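Local coordinates for protein transcriptional regulator (PDB 2O0Y) that probably binds DNA as a dimeric transcription factor of the IclR family, at residues 22-27 and 56-61. Numbering follows the deposited sequence.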
ATOM      1  N   VAL B  22     -21.927   6.199  14.032  1.00 33.00           N
ATOM      2  CA  VAL B  22     -20.598   5.619  13.918  1.00 31.76           C
ATOM      3  C   VAL B  22     -20.734   4.111  13.705  1.00 30.71           C
ATOM      4  O   VAL B  22     -20.021   3.588  12.908  1.00 31.15           O
ATOM      5  CB  VAL B  22     -19.709   5.972  15.141  1.00 33.61           C
ATOM      6  CG1 VAL B  22     -18.418   5.106  15.196  1.00 30.36           C
ATOM      7  CG2 VAL B  22     -19.396   7.477  15.130  1.00 31.95           C
ATOM      8  N   THR B  23     -21.647   3.426  14.395  1.00 28.76           N
ATOM      9  CA  THR B  23     -21.943   1.998  14.123  1.00 27.34           C
ATOM     10  C   THR B  23     -22.394   1.747  12.684  1.00 26.77           C
ATOM     11  O   THR B  23     -22.064   0.726  12.073  1.00 25.75           O
ATOM     12  CB  THR B  23     -23.096   1.547  15.021  1.00 28.11           C
ATOM     13  OG1 THR B  23     -22.618   1.605  16.341  1.00 30.30           O
ATOM     14  CG2 THR B  23     -23.462   0.093  14.733  1.00 31.67           C
ATOM     15  N   ARG B  24     -23.208   2.666  12.157  1.00 24.45           N
ATOM     16  CA  ARG B  24     -23.661   2.581  10.803  1.00 24.48           C
ATOM     17  C   ARG B  24     -22.494   2.757   9.837  1.00 25.23           C
ATOM     18  O   ARG B  24     -22.432   2.101   8.826  1.00 27.22           O
ATOM     19  CB  ARG B  24     -24.733   3.667  10.559  1.00 24.92           C
ATOM     20  CG  ARG B  24     -26.073   3.283  11.315  1.00 22.11           C
ATOM     21  CD  ARG B  24     -27.007   4.461  11.381  1.00 23.24           C
ATOM     22  NE  ARG B  24     -28.292   4.000  11.916  1.00 23.13           N
ATOM     23  CZ  ARG B  24     -29.364   4.759  12.053  1.00 27.86           C
ATOM     24  NH1 ARG B  24     -29.319   6.025  11.683  1.00 28.98           N
ATOM     25  NH2 ARG B  24     -30.468   4.234  12.545  1.00 24.05           N
ATOM     26  N   VAL B  25     -21.586   3.678  10.107  1.00 25.15           N
ATOM     27  CA  VAL B  25     -20.416   3.830   9.266  1.00 25.19           C
ATOM     28  C   VAL B  25     -19.584   2.548   9.268  1.00 25.20           C
ATOM     29  O   VAL B  25     -19.161   2.068   8.254  1.00 24.93           O
ATOM     30  CB  VAL B  25     -19.569   5.051   9.731  1.00 26.49           C
ATOM     31  CG1 VAL B  25     -18.335   5.138   8.929  1.00 26.48           C
ATOM     32  CG2 VAL B  25     -20.413   6.340   9.511  1.00 26.29           C
ATOM     33  N   ILE B  26     -19.326   2.004  10.438  1.00 25.88           N
ATOM     34  CA  ILE B  26     -18.659   0.695  10.529  1.00 25.42           C
ATOM     35  C   ILE B  26     -19.434  -0.402   9.799  1.00 25.43           C
ATOM     36  O   ILE B  26     -18.830  -1.208   9.070  1.00 27.00           O
ATOM     37  CB  ILE B  26     -18.371   0.338  12.020  1.00 25.67           C
ATOM     38  CG1 ILE B  26     -17.464   1.412  12.647  1.00 25.20           C
ATOM     39  CG2 ILE B  26     -17.729  -1.067  12.146  1.00 25.07           C
ATOM     40  CD1 ILE B  26     -17.413   1.332  14.240  1.00 24.86           C
ATOM     41  N   ASP B  27     -20.751  -0.503   9.995  1.00 24.96           N
ATOM     42  CA  ASP B  27     -21.528  -1.518   9.301  1.00 24.48           C
ATOM     43  C   ASP B  27     -21.402  -1.432   7.765  1.00 24.57           C
ATOM     44  O   ASP B  27     -21.452  -2.451   7.024  1.00 23.62           O
ATOM     45  CB  ASP B  27     -23.032  -1.405   9.727  1.00 25.01           C
ATOM     46  CG  ASP B  27     -23.247  -1.755  11.164  1.00 27.19           C
ATOM     47  OD1 ASP B  27     -22.313  -2.317  11.806  1.00 25.57           O
ATOM     48  OD2 ASP B  27     -24.342  -1.439  11.702  1.00 29.03           O
ATOM     49  N   VAL B  56     -27.747   7.052   1.932  1.00 28.83           N
ATOM     50  CA  VAL B  56     -27.329   8.118   1.018  1.00 28.89           C
ATOM     51  C   VAL B  56     -26.612   9.216   1.805  1.00 29.50           C
ATOM     52  O   VAL B  56     -25.560   9.693   1.389  1.00 30.44           O
ATOM     53  CB  VAL B  56     -28.524   8.659   0.207  1.00 29.59           C
ATOM     54  CG1 VAL B  56     -28.152   9.933  -0.640  1.00 31.95           C
ATOM     55  CG2 VAL B  56     -29.108   7.580  -0.661  1.00 27.99           C
ATOM     56  N   ARG B  57     -27.171   9.641   2.936  1.00 28.90           N
ATOM     57  CA  ARG B  57     -26.530  10.683   3.742  1.00 29.13           C
ATOM     58  C   ARG B  57     -25.142  10.260   4.265  1.00 28.16           C
ATOM     59  O   ARG B  57     -24.181  11.037   4.251  1.00 26.28           O
ATOM     60  CB  ARG B  57     -27.443  11.070   4.897  1.00 29.98           C
ATOM     61  CG  ARG B  57     -26.782  11.853   6.021  1.00 33.37           C
ATOM     62  CD  ARG B  57     -27.815  12.580   6.931  1.00 37.22           C
ATOM     63  NE  ARG B  57     -28.927  11.737   7.418  1.00 42.83           N
ATOM     64  CZ  ARG B  57     -28.844  10.568   8.076  1.00 43.95           C
ATOM     65  NH1 ARG B  57     -27.669   9.972   8.325  1.00 45.03           N
ATOM     66  NH2 ARG B  57     -29.974   9.957   8.448  1.00 41.70           N
ATOM     67  N   LEU B  58     -25.039   9.032   4.746  1.00 27.45           N
ATOM     68  CA  LEU B  58     -23.733   8.572   5.294  1.00 25.76           C
ATOM     69  C   LEU B  58     -22.728   8.405   4.196  1.00 27.36           C
ATOM     70  O   LEU B  58     -21.553   8.795   4.370  1.00 26.96           O
ATOM     71  CB  LEU B  58     -23.876   7.267   6.100  1.00 26.13           C
ATOM     72  CG  LEU B  58     -24.682   7.374   7.403  1.00 26.76           C
ATOM     73  CD1 LEU B  58     -25.093   5.969   7.979  1.00 23.99           C
ATOM     74  CD2 LEU B  58     -23.896   8.185   8.463  1.00 30.33           C
ATOM     75  N   VAL B  59     -23.160   7.862   3.048  1.00 26.56           N
ATOM     76  CA  VAL B  59     -22.232   7.665   1.933  1.00 26.92           C
ATOM     77  C   VAL B  59     -21.710   9.043   1.453  1.00 27.96           C
ATOM     78  O   VAL B  59     -20.520   9.197   1.241  1.00 27.99           O
ATOM     79  CB  VAL B  59     -22.887   6.849   0.799  1.00 28.39           C
ATOM     80  CG1 VAL B  59     -22.078   6.955  -0.482  1.00 28.48           C
ATOM     81  CG2 VAL B  59     -22.983   5.370   1.231  1.00 27.26           C
ATOM     82  N   ALA B  60     -22.598  10.047   1.373  1.00 27.44           N
ATOM     83  CA  ALA B  60     -22.224  11.422   1.052  1.00 27.12           C
ATOM     84  C   ALA B  60     -21.085  11.953   1.952  1.00 27.97           C
ATOM     85  O   ALA B  60     -20.064  12.440   1.447  1.00 27.34           O
ATOM     86  CB  ALA B  60     -23.427  12.318   1.133  1.00 26.72           C
ATOM     87  N   THR B  61     -21.255  11.867   3.278  1.00 26.85           N
ATOM     88  CA  THR B  61     -20.212  12.311   4.209  1.00 27.49           C
ATOM     89  C   THR B  61     -18.910  11.531   4.000  1.00 26.26           C
ATOM     90  O   THR B  61     -17.823  12.114   3.988  1.00 24.17           O
ATOM     91  CB  THR B  61     -20.646  12.164   5.706  1.00 29.65           C
ATOM     92  OG1 THR B  61     -21.719  13.067   5.959  1.00 30.34           O
ATOM     93  CG2 THR B  61     -19.511  12.607   6.619  1.00 31.30           C
TER
HETATM   94  O   HOH W   1     -26.991   8.120  10.908  1.00 16.78           O
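Leu58 reaches from helix 52-64 to helix 18-29 and divides its two methyls between neighbouring residues there. CD1 sits 3.5 Å from CB of Arg24, pressed against the root of that side chain; the two side chains cross at about a right angle, while CD2 meets CG2 of Val25 more loosely, at 4.1 Å. In Val25 the first torsion, chi1 176°, sets CG1 anti to the backbone N and leaves CG2 as the branch that faces the leucine.

The polar part of the contact runs through water. From CG to NE Arg24 is extended, which carries its guanidinium past the leucine; there NH1 donates to a water 3.2 Å away, lying in the guanidinium plane at its edge. NH1 of Arg57 donates to the same water, also over 3.2 Å.

Both helices belong to the predicted helix-turn-helix domain, and the contact lies close to the dimer interface: Val25 also packs on Val22 of the second subunit, and Thr61 OG1 is hydrogen-bonded to Val19 N of that subunit. Direct contact between the helices is thus apolar and small, and the shared water, accepting from both arginines, probably eases the repulsion between their like charges.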